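Local coordinates for unsaturated glucuronyl hydrolase (Streptococcus agalactiae, PDB 2ZZR), which hydrolyses unsaturated disaccharides of chondroitin, hyaluronan and heparin, releasing 4-deoxy-4,5-didehydro-D-glucuronic or -L-iduronic acid, at residues D111-G116 / I173-N178; K141-L146 / Q180-A185; G154-A159 / Y169-D174. One frame throughout, in Å; residues are numbered along the deposited sequence.

Contact 1: residues D111-G116 / I173-N178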
loop_
_atom_site.group_PDB
_atom_site.type_symbol
_atom_site.label_atom_id
_atom_site.label_comp_id
_atom_site.label_asym_id
_atom_site.label_seq_id
_atom_site.Cartn_x
_atom_site.Cartn_y
_atom_site.Cartn_z
ATOM N N ASP A 111 -8.520 17.139 -2.051
ATOM C CA ASP A 111 -9.109 17.017 -3.389
ATOM C C ASP A 111 -8.305 16.058 -4.252
ATOM O O ASP A 111 -7.658 16.443 -5.229
ATOM C CB ASP A 111 -9.264 18.393 -4.034
ATOM C CG ASP A 111 -10.075 19.323 -3.181
ATOM O OD1 ASP A 111 -9.540 20.385 -2.793
ATOM O OD2 ASP A 111 -11.231 18.965 -2.850
ATOM N N HIS A 112 -8.352 14.790 -3.849
ATOM C CA HIS A 112 -7.623 13.715 -4.494
ATOM C C HIS A 112 -8.255 12.407 -3.999
ATOM O O HIS A 112 -9.231 12.432 -3.240
ATOM C CB HIS A 112 -6.128 13.791 -4.157
ATOM C CG HIS A 112 -5.842 13.822 -2.687
ATOM N ND1 HIS A 112 -5.421 14.958 -2.029
ATOM C CD2 HIS A 112 -5.941 12.856 -1.744
ATOM C CE1 HIS A 112 -5.257 14.686 -0.746
ATOM N NE2 HIS A 112 -5.570 13.419 -0.545
ATOM N N HIS A 113 -7.709 11.280 -4.433
ATOM C CA HIS A 113 -8.304 9.978 -4.150
ATOM C C HIS A 113 -7.587 9.237 -3.016
ATOM O O HIS A 113 -7.894 8.071 -2.746
ATOM C CB HIS A 113 -8.263 9.118 -5.414
ATOM C CG HIS A 113 -6.875 8.791 -5.862
ATOM N ND1 HIS A 113 -6.069 9.700 -6.516
ATOM C CD2 HIS A 113 -6.129 7.671 -5.707
ATOM C CE1 HIS A 113 -4.899 9.142 -6.772
ATOM N NE2 HIS A 113 -4.910 7.910 -6.294
ATOM N N ASP A 114 -6.630 9.904 -2.366
ATOM C CA ASP A 114 -5.808 9.255 -1.334
ATOM C C ASP A 114 -6.386 9.341 0.085
ATOM O O ASP A 114 -5.644 9.280 1.075
ATOM C CB ASP A 114 -4.362 9.771 -1.390
ATOM C CG ASP A 114 -3.634 9.326 -2.645
ATOM O OD1 ASP A 114 -3.764 8.148 -3.037
ATOM O OD2 ASP A 114 -2.920 10.159 -3.240
ATOM N N LEU A 115 -7.712 9.450 0.171
ATOM C CA LEU A 115 -8.423 9.509 1.457
ATOM C C LEU A 115 -8.210 8.243 2.296
ATOM O O LEU A 115 -8.137 8.309 3.527
ATOM C CB LEU A 115 -9.924 9.760 1.240
ATOM C CG LEU A 115 -10.434 11.205 1.086
ATOM C CD1 LEU A 115 -10.225 12.008 2.366
ATOM C CD2 LEU A 115 -9.791 11.914 -0.094
ATOM N N GLY A 116 -8.101 7.102 1.620
ATOM C CA GLY A 116 -7.860 5.823 2.283
ATOM C C GLY A 116 -6.473 5.728 2.886
ATOM O O GLY A 116 -6.327 5.363 4.052
ATOM N N ILE A 173 -3.564 3.367 -10.200
ATOM C CA ILE A 173 -3.641 2.015 -9.635
ATOM C C ILE A 173 -3.643 1.991 -8.101
ATOM O O ILE A 173 -4.232 1.087 -7.488
ATOM C CB ILE A 173 -2.533 1.079 -10.195
ATOM C CG1 ILE A 173 -2.837 -0.382 -9.822
ATOM C CG2 ILE A 173 -1.137 1.551 -9.764
ATOM C CD1 ILE A 173 -2.017 -1.411 -10.567
ATOM N N ASP A 174 -3.009 2.987 -7.482
ATOM C CA ASP A 174 -2.972 3.018 -6.013
ATOM C C ASP A 174 -4.352 3.248 -5.386
ATOM O O ASP A 174 -4.542 3.035 -4.186
ATOM C CB ASP A 174 -1.913 4.001 -5.483
ATOM C CG ASP A 174 -2.271 5.461 -5.712
ATOM O OD1 ASP A 174 -1.533 6.313 -5.181
ATOM O OD2 ASP A 174 -3.264 5.783 -6.403
ATOM N N CYS A 175 -5.326 3.649 -6.202
ATOM C CA CYS A 175 -6.687 3.833 -5.704
ATOM C C CYS A 175 -7.300 2.506 -5.230
ATOM O O CYS A 175 -8.264 2.501 -4.462
ATOM C CB CYS A 175 -7.587 4.521 -6.736
ATOM S SG CYS A 175 -9.066 5.265 -6.001
ATOM N N LEU A 176 -6.733 1.387 -5.684
ATOM C CA LEU A 176 -7.126 0.062 -5.182
ATOM C C LEU A 176 -7.012 -0.039 -3.658
ATOM O O LEU A 176 -7.810 -0.726 -3.020
ATOM C CB LEU A 176 -6.300 -1.045 -5.842
ATOM C CG LEU A 176 -6.597 -1.339 -7.322
ATOM C CD1 LEU A 176 -5.709 -2.464 -7.799
ATOM C CD2 LEU A 176 -8.065 -1.694 -7.537
ATOM N N LEU A 177 -6.021 0.642 -3.084
ATOM C CA LEU A 177 -5.853 0.661 -1.620
ATOM C C LEU A 177 -6.829 1.613 -0.941
ATOM O O LEU A 177 -7.125 1.468 0.254
ATOM C CB LEU A 177 -4.422 1.051 -1.237
ATOM C CG LEU A 177 -3.321 -0.009 -1.121
ATOM C CD1 LEU A 177 -3.456 -0.802 0.171
ATOM C CD2 LEU A 177 -3.256 -0.925 -2.354
ATOM N N ASN A 178 -7.317 2.592 -1.701
ATOM C CA ASN A 178 -8.175 3.641 -1.154
ATOM C C ASN A 178 -9.667 3.303 -1.141
ATOM O O ASN A 178 -10.438 3.905 -0.396
ATOM C CB ASN A 178 -7.890 4.962 -1.873
ATOM C CG ASN A 178 -6.538 5.531 -1.489
ATOM O OD1 ASN A 178 -6.414 6.228 -0.487
ATOM N ND2 ASN A 178 -5.510 5.214 -2.272
#
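His-113 meets Asp-174 in a histidine-carboxylate pair within the active site of this alpha-helical barrel, where Asp-114 is probably the nucleophile and Asp-174 the proton donor. The bond runs from His-113 NE2 to Asp-174 OD2, 2.7 Å long with an N-H...O angle of 162°. The oxygen lies almost in the imidazole plane and is approached on its syn side, somewhat above the carboxylate plane. His-113 can reach it because its CG sits between the backbone N and carbonyl carbon (chi1 65°), which swings the ring toward 173-178. The other oxygen, Asp-174 OD1, faces Asp-114 OD1 at 3.6 Å, and the two carboxylate planes stand 90° apart.

Next to this pair, Asn-178 sits between the two segments. Its OD1 accepts a hydrogen bond from Phe-117 N and lies 2.8 Å from Gly-116 N. Its ND2 donates to Asp-174 O over 3.1 Å in a bent bond that comes from above the carbonyl plane, while Leu-177 N reaches the same oxygen from the opposite face. Gly-116, without a side chain, brings its CA to 4.1 Å from Asn-178 CA. Beside the imidazole, Cys-175 CB packs 3.6 Å from His-113 CD2.

Contact 2: residues K141-L146 / Q180-A185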
loop_
_atom_site.group_PDB
_atom_site.type_symbol
_atom_site.label_atom_id
_atom_site.label_comp_id
_atom_site.label_asym_id
_atom_site.label_seq_id
_atom_site.Cartn_x
_atom_site.Cartn_y
_atom_site.Cartn_z
ATOM N N LYS A 141 -16.633 10.622 7.283
ATOM C CA LYS A 141 -16.501 11.896 6.571
ATOM C C LYS A 141 -15.475 11.793 5.436
ATOM O O LYS A 141 -15.709 12.307 4.341
ATOM C CB LYS A 141 -16.160 13.032 7.543
ATOM C CG LYS A 141 -17.343 13.456 8.411
ATOM C CD LYS A 141 -16.917 14.449 9.479
ATOM C CE LYS A 141 -18.131 14.980 10.242
ATOM N NZ LYS A 141 -17.741 16.037 11.207
ATOM N N ALA A 142 -14.362 11.103 5.697
ATOM C CA ALA A 142 -13.348 10.823 4.669
ATOM C C ALA A 142 -13.896 9.978 3.519
ATOM O O ALA A 142 -13.587 10.240 2.358
ATOM C CB ALA A 142 -12.125 10.150 5.288
ATOM N N ALA A 143 -14.704 8.968 3.845
ATOM C CA ALA A 143 -15.342 8.131 2.833
ATOM C C ALA A 143 -16.236 8.982 1.926
ATOM O O ALA A 143 -16.171 8.867 0.705
ATOM C CB ALA A 143 -16.138 7.004 3.484
ATOM N N ASP A 144 -17.047 9.852 2.529
ATOM C CA ASP A 144 -17.901 10.762 1.760
ATOM C C ASP A 144 -17.071 11.692 0.873
ATOM O O ASP A 144 -17.443 11.967 -0.274
ATOM C CB ASP A 144 -18.804 11.575 2.689
ATOM C CG ASP A 144 -19.867 10.726 3.356
ATOM O OD1 ASP A 144 -20.212 9.662 2.800
ATOM O OD2 ASP A 144 -20.351 11.123 4.441
ATOM N N LYS A 145 -15.943 12.160 1.401
ATOM C CA LYS A 145 -15.024 12.995 0.626
ATOM C C LYS A 145 -14.504 12.235 -0.599
ATOM O O LYS A 145 -14.473 12.774 -1.710
ATOM C CB LYS A 145 -13.865 13.491 1.498
ATOM C CG LYS A 145 -12.935 14.494 0.821
ATOM C CD LYS A 145 -13.621 15.840 0.591
ATOM C CE LYS A 145 -12.700 16.818 -0.136
ATOM N NZ LYS A 145 -12.603 16.495 -1.584
ATOM N N LEU A 146 -14.123 10.975 -0.395
ATOM C CA LEU A 146 -13.648 10.133 -1.489
ATOM C C LEU A 146 -14.730 9.890 -2.550
ATOM O O LEU A 146 -14.451 9.916 -3.750
ATOM C CB LEU A 146 -13.109 8.803 -0.948
ATOM C CG LEU A 146 -12.469 7.859 -1.973
ATOM C CD1 LEU A 146 -11.313 8.535 -2.711
ATOM C CD2 LEU A 146 -12.028 6.567 -1.304
ATOM N N GLN A 180 -10.783 0.597 0.046
ATOM C CA GLN A 180 -11.026 -0.183 1.265
ATOM C C GLN A 180 -11.823 0.660 2.260
ATOM O O GLN A 180 -12.714 0.153 2.958
ATOM C CB GLN A 180 -9.714 -0.702 1.867
ATOM C CG GLN A 180 -8.830 -1.495 0.874
ATOM C CD GLN A 180 -9.599 -2.496 0.005
ATOM O OE1 GLN A 180 -9.443 -2.523 -1.220
ATOM N NE2 GLN A 180 -10.413 -3.327 0.634
ATOM N N LEU A 181 -11.523 1.957 2.272
ATOM C CA LEU A 181 -12.266 2.948 3.051
ATOM C C LEU A 181 -13.757 2.894 2.733
ATOM O O LEU A 181 -14.600 3.006 3.630
ATOM C CB LEU A 181 -11.704 4.351 2.759
ATOM C CG LEU A 181 -12.429 5.594 3.287
ATOM C CD1 LEU A 181 -12.495 5.561 4.813
ATOM C CD2 LEU A 181 -11.717 6.842 2.798
ATOM N N LEU A 182 -14.079 2.709 1.453
ATOM C CA LEU A 182 -15.473 2.642 1.015
ATOM C C LEU A 182 -16.165 1.350 1.442
ATOM O O LEU A 182 -17.337 1.377 1.825
ATOM C CB LEU A 182 -15.587 2.852 -0.494
ATOM C CG LEU A 182 -14.999 4.173 -0.992
ATOM C CD1 LEU A 182 -15.188 4.283 -2.493
ATOM C CD2 LEU A 182 -15.626 5.376 -0.274
ATOM N N PHE A 183 -15.446 0.225 1.393
ATOM C CA PHE A 183 -15.989 -1.037 1.905
ATOM C C PHE A 183 -16.273 -0.936 3.407
ATOM O O PHE A 183 -17.269 -1.485 3.882
ATOM C CB PHE A 183 -15.057 -2.218 1.625
ATOM C CG PHE A 183 -15.057 -2.682 0.179
ATOM C CD1 PHE A 183 -13.866 -2.753 -0.536
ATOM C CD2 PHE A 183 -16.242 -3.071 -0.452
ATOM C CE1 PHE A 183 -13.847 -3.197 -1.864
ATOM C CE2 PHE A 183 -16.238 -3.514 -1.780
ATOM C CZ PHE A 183 -15.035 -3.576 -2.487
ATOM N N PHE A 184 -15.404 -0.238 4.139
ATOM C CA PHE A 184 -15.617 -0.002 5.573
ATOM C C PHE A 184 -16.875 0.839 5.802
ATOM O O PHE A 184 -17.721 0.495 6.638
ATOM C CB PHE A 184 -14.397 0.673 6.216
ATOM C CG PHE A 184 -14.611 1.055 7.661
ATOM C CD1 PHE A 184 -14.422 0.118 8.672
ATOM C CD2 PHE A 184 -15.019 2.341 8.003
ATOM C CE1 PHE A 184 -14.631 0.459 10.013
ATOM C CE2 PHE A 184 -15.230 2.693 9.342
ATOM C CZ PHE A 184 -15.026 1.753 10.345
ATOM N N ALA A 185 -17.000 1.937 5.058
ATOM C CA ALA A 185 -18.177 2.805 5.174
ATOM C C ALA A 185 -19.463 2.042 4.876
ATOM O O ALA A 185 -20.476 2.246 5.551
ATOM C CB ALA A 185 -18.044 4.022 4.271
#
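Ala-143 and Ala-185 touch methyl to methyl, CB to CB at 3.6 Å, where two barrel helices pack through apolar contacts with no hydrogen bond between them. The short axes of 141-146 and 180-185 approach to 9.3 Å, and the two segments cross steeply, their N-to-C directions 122° apart. The small side chains of Ala-143 and Ala-185 allow a close approach at this point; the nearest CA pair, Ala-143 and Leu-182, is 5.8 Å apart.

Leucine conformations then fill the interface. Leu-181 has CG anti to its backbone N (chi1 171°), which lays the branch against the Ala-143 backbone; its CD2 comes 3.8 Å from Ala-143 N, while its CG lies 4.0 Å from Ala-143 CB. Leu-182 adopts the alternative in which CG is anti to the carbonyl carbon (chi1 -58°): its CA-CB bond runs alongside the other helix, and the end of the chain then turns in toward it. One branch, CD2, rests 3.7 Å from Ala-143 O. Leu-146 sends its own CD2 against the fork of Leu-182, 3.8 Å from Leu-182 CG, and also against Leu-181. One methyl of Leu-146 thus meets both leucines of the facing helix.

Around this apolar seam, helix 115-130 covers Leu-181 and Ala-142 through Leu-115 and Tyr-119 respectively, while helix 192-209 covers Leu-182 and Ala-185 through Val-197, Ala-198 and Tyr-194.

Contact 3: residues G154-A159 / Y169-D174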
loop_
_atom_site.group_PDB
_atom_site.type_symbol
_atom_site.label_atom_id
_atom_site.label_comp_id
_atom_site.label_asym_id
_atom_site.label_seq_id
_atom_site.Cartn_x
_atom_site.Cartn_y
_atom_site.Cartn_z
ATOM N N GLY A 154 -17.772 5.383 -16.776
ATOM C CA GLY A 154 -16.537 4.621 -16.591
ATOM C C GLY A 154 -16.544 3.872 -15.266
ATOM O O GLY A 154 -15.896 2.835 -15.136
ATOM N N GLY A 155 -17.282 4.405 -14.295
ATOM C CA GLY A 155 -17.465 3.771 -12.981
ATOM C C GLY A 155 -16.184 3.686 -12.174
ATOM O O GLY A 155 -15.815 2.617 -11.692
ATOM N N PHE A 156 -15.500 4.816 -12.034
ATOM C CA PHE A 156 -14.217 4.858 -11.335
ATOM C C PHE A 156 -14.080 6.125 -10.503
ATOM O O PHE A 156 -14.780 7.122 -10.734
ATOM C CB PHE A 156 -13.060 4.766 -12.336
ATOM C CG PHE A 156 -12.933 5.980 -13.225
ATOM C CD1 PHE A 156 -13.704 6.093 -14.378
ATOM C CD2 PHE A 156 -12.049 7.008 -12.900
ATOM C CE1 PHE A 156 -13.605 7.219 -15.196
ATOM C CE2 PHE A 156 -11.939 8.139 -13.709
ATOM C CZ PHE A 156 -12.721 8.240 -14.863
ATOM N N ILE A 157 -13.176 6.077 -9.528
ATOM C CA ILE A 157 -12.840 7.246 -8.717
ATOM C C ILE A 157 -11.727 7.993 -9.439
ATOM O O ILE A 157 -10.632 7.449 -9.649
ATOM C CB ILE A 157 -12.374 6.844 -7.291
ATOM C CG1 ILE A 157 -13.501 6.104 -6.562
ATOM C CG2 ILE A 157 -11.912 8.078 -6.495
ATOM C CD1 ILE A 157 -13.044 5.325 -5.361
ATOM N N GLN A 158 -12.014 9.230 -9.833
ATOM C CA GLN A 158 -11.043 10.027 -10.572
ATOM C C GLN A 158 -9.903 10.497 -9.679
ATOM O O GLN A 158 -10.128 10.952 -8.550
ATOM C CB GLN A 158 -11.708 11.229 -11.258
ATOM C CG GLN A 158 -10.801 11.890 -12.315
ATOM C CD GLN A 158 -11.342 13.202 -12.856
ATOM O OE1 GLN A 158 -10.572 14.118 -13.184
ATOM N NE2 GLN A 158 -12.655 13.304 -12.958
ATOM N N ALA A 159 -8.685 10.383 -10.198
ATOM C CA ALA A 159 -7.492 10.895 -9.528
ATOM C C ALA A 159 -7.539 12.427 -9.453
ATOM O O ALA A 159 -8.404 13.062 -10.079
ATOM C CB ALA A 159 -6.247 10.429 -10.262
ATOM N N TYR A 169 -9.125 12.893 -16.818
ATOM C CA TYR A 169 -10.195 11.924 -16.560
ATOM C C TYR A 169 -9.633 10.506 -16.509
ATOM O O TYR A 169 -9.653 9.762 -17.497
ATOM C CB TYR A 169 -11.269 12.064 -17.637
ATOM C CG TYR A 169 -12.628 11.523 -17.264
ATOM C CD1 TYR A 169 -13.443 12.198 -16.356
ATOM C CD2 TYR A 169 -13.111 10.356 -17.847
ATOM C CE1 TYR A 169 -14.703 11.713 -16.028
ATOM C CE2 TYR A 169 -14.373 9.862 -17.527
ATOM C CZ TYR A 169 -15.159 10.546 -16.625
ATOM O OH TYR A 169 -16.403 10.065 -16.303
ATOM N N ARG A 170 -9.107 10.144 -15.342
ATOM C CA ARG A 170 -8.293 8.950 -15.227
ATOM C C ARG A 170 -8.353 8.386 -13.814
ATOM O O ARG A 170 -8.690 9.107 -12.863
ATOM C CB ARG A 170 -6.839 9.273 -15.590
ATOM C CG ARG A 170 -6.090 10.065 -14.500
ATOM C CD ARG A 170 -5.121 11.099 -15.068
ATOM N NE ARG A 170 -4.229 11.604 -14.022
ATOM C CZ ARG A 170 -4.559 12.523 -13.115
ATOM N NH1 ARG A 170 -3.667 12.892 -12.206
ATOM N NH2 ARG A 170 -5.771 13.071 -13.104
ATOM N N LEU A 171 -8.027 7.100 -13.698
ATOM C CA LEU A 171 -7.779 6.475 -12.397
ATOM C C LEU A 171 -6.296 6.149 -12.276
ATOM O O LEU A 171 -5.586 6.047 -13.281
ATOM C CB LEU A 171 -8.632 5.208 -12.208
ATOM C CG LEU A 171 -8.470 4.000 -13.150
ATOM C CD1 LEU A 171 -7.218 3.162 -12.849
ATOM C CD2 LEU A 171 -9.714 3.107 -13.099
ATOM N N ILE A 172 -5.832 5.967 -11.043
ATOM C CA ILE A 172 -4.457 5.560 -10.786
ATOM C C ILE A 172 -4.519 4.264 -9.976
ATOM O O ILE A 172 -5.446 4.072 -9.191
ATOM C CB ILE A 172 -3.658 6.687 -10.072
ATOM C CG1 ILE A 172 -3.563 7.915 -11.001
ATOM C CG2 ILE A 172 -2.261 6.213 -9.658
ATOM C CD1 ILE A 172 -2.921 9.139 -10.372
ATOM N N ILE A 173 -3.564 3.367 -10.200
ATOM C CA ILE A 173 -3.641 2.015 -9.635
ATOM C C ILE A 173 -3.643 1.991 -8.101
ATOM O O ILE A 173 -4.232 1.087 -7.488
ATOM C CB ILE A 173 -2.533 1.079 -10.195
ATOM C CG1 ILE A 173 -2.837 -0.382 -9.822
ATOM C CG2 ILE A 173 -1.137 1.551 -9.764
ATOM C CD1 ILE A 173 -2.017 -1.411 -10.567
ATOM N N ASP A 174 -3.009 2.987 -7.482
ATOM C CA ASP A 174 -2.972 3.018 -6.013
ATOM C C ASP A 174 -4.352 3.248 -5.386
ATOM O O ASP A 174 -4.542 3.035 -4.186
ATOM C CB ASP A 174 -1.913 4.001 -5.483
ATOM C CG ASP A 174 -2.271 5.461 -5.712
ATOM O OD1 ASP A 174 -1.533 6.313 -5.181
ATOM O OD2 ASP A 174 -3.264 5.783 -6.403
HETATM O O HOH W 1 -7.847 7.105 -9.111
#
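Phe-156 drives its ring edge into one face of Tyr-169, a T-shaped pair with centroids 5.0 Å apart and planes at 82°. With CG between its backbone N and carbonyl carbon (chi1 68°), the Phe-156 ring is turned so that CZ comes 3.5 Å from Tyr-169 CE2. Farther along, Ala-159 N donates to Arg-170 O over 3.0 Å at 170°, and Gln-158 CA adds a C-H...O contact to the same oxygen. Ala-159 CB packs 3.6 Å from Ile-172 CD1 and lies over a face of the Arg-170 guanidinium. A water links the segments further on, donating to Ile-157 O at 2.9 Å and accepting from Ile-172 N at 3.0 Å. The segments thus meet at nearly right angles, not paired as neighbouring strands.

Second-shell bonds help position these groups. Tyr-169 OH bonds Lys-153 O; Arg-170 NH2 bonds Trp-160 O and His-168 O, its guanidinium making a cation-pi contact with Trp-160. Phe-156, in a G1 beta bulge with Gly-155, stacks on Phe-222. Strand 156-157 pairs with 150-151, while 170-172, whose chain runs on to the probable proton donor Asp-174, edges the antiparallel sheet with 219-222 and 229-233; helix 192-209 packs against Phe-156, Ile-157 and Leu-171.

In the fold
Contact 1 carries the probable catalytic pair, and the other two lie nearby: its centre is about 10 Å from that of contact 2 and about 9 Å from that of contact 3. Ile-173 and Asp-174 belong to both contacts 1 and 3, just after strand 170-172; Ala-159 CA also packs 3.5 Å from His-113 ND1. Contact 2 adjoins contact 1 through Leu-146 CD1, 3.5 Å from His-113 O, and through a salt bridge of 3.1 Å between Lys-145 NZ and Asp-111 OD2. Contacts 2 and 3, centres about 15 Å apart, meet where Leu-182 CD1 lies 3.7 Å from Ile-157 CD1. Trp-250, probably substrate-binding, lies about 4 Å from Asp-174, side chain to side chain.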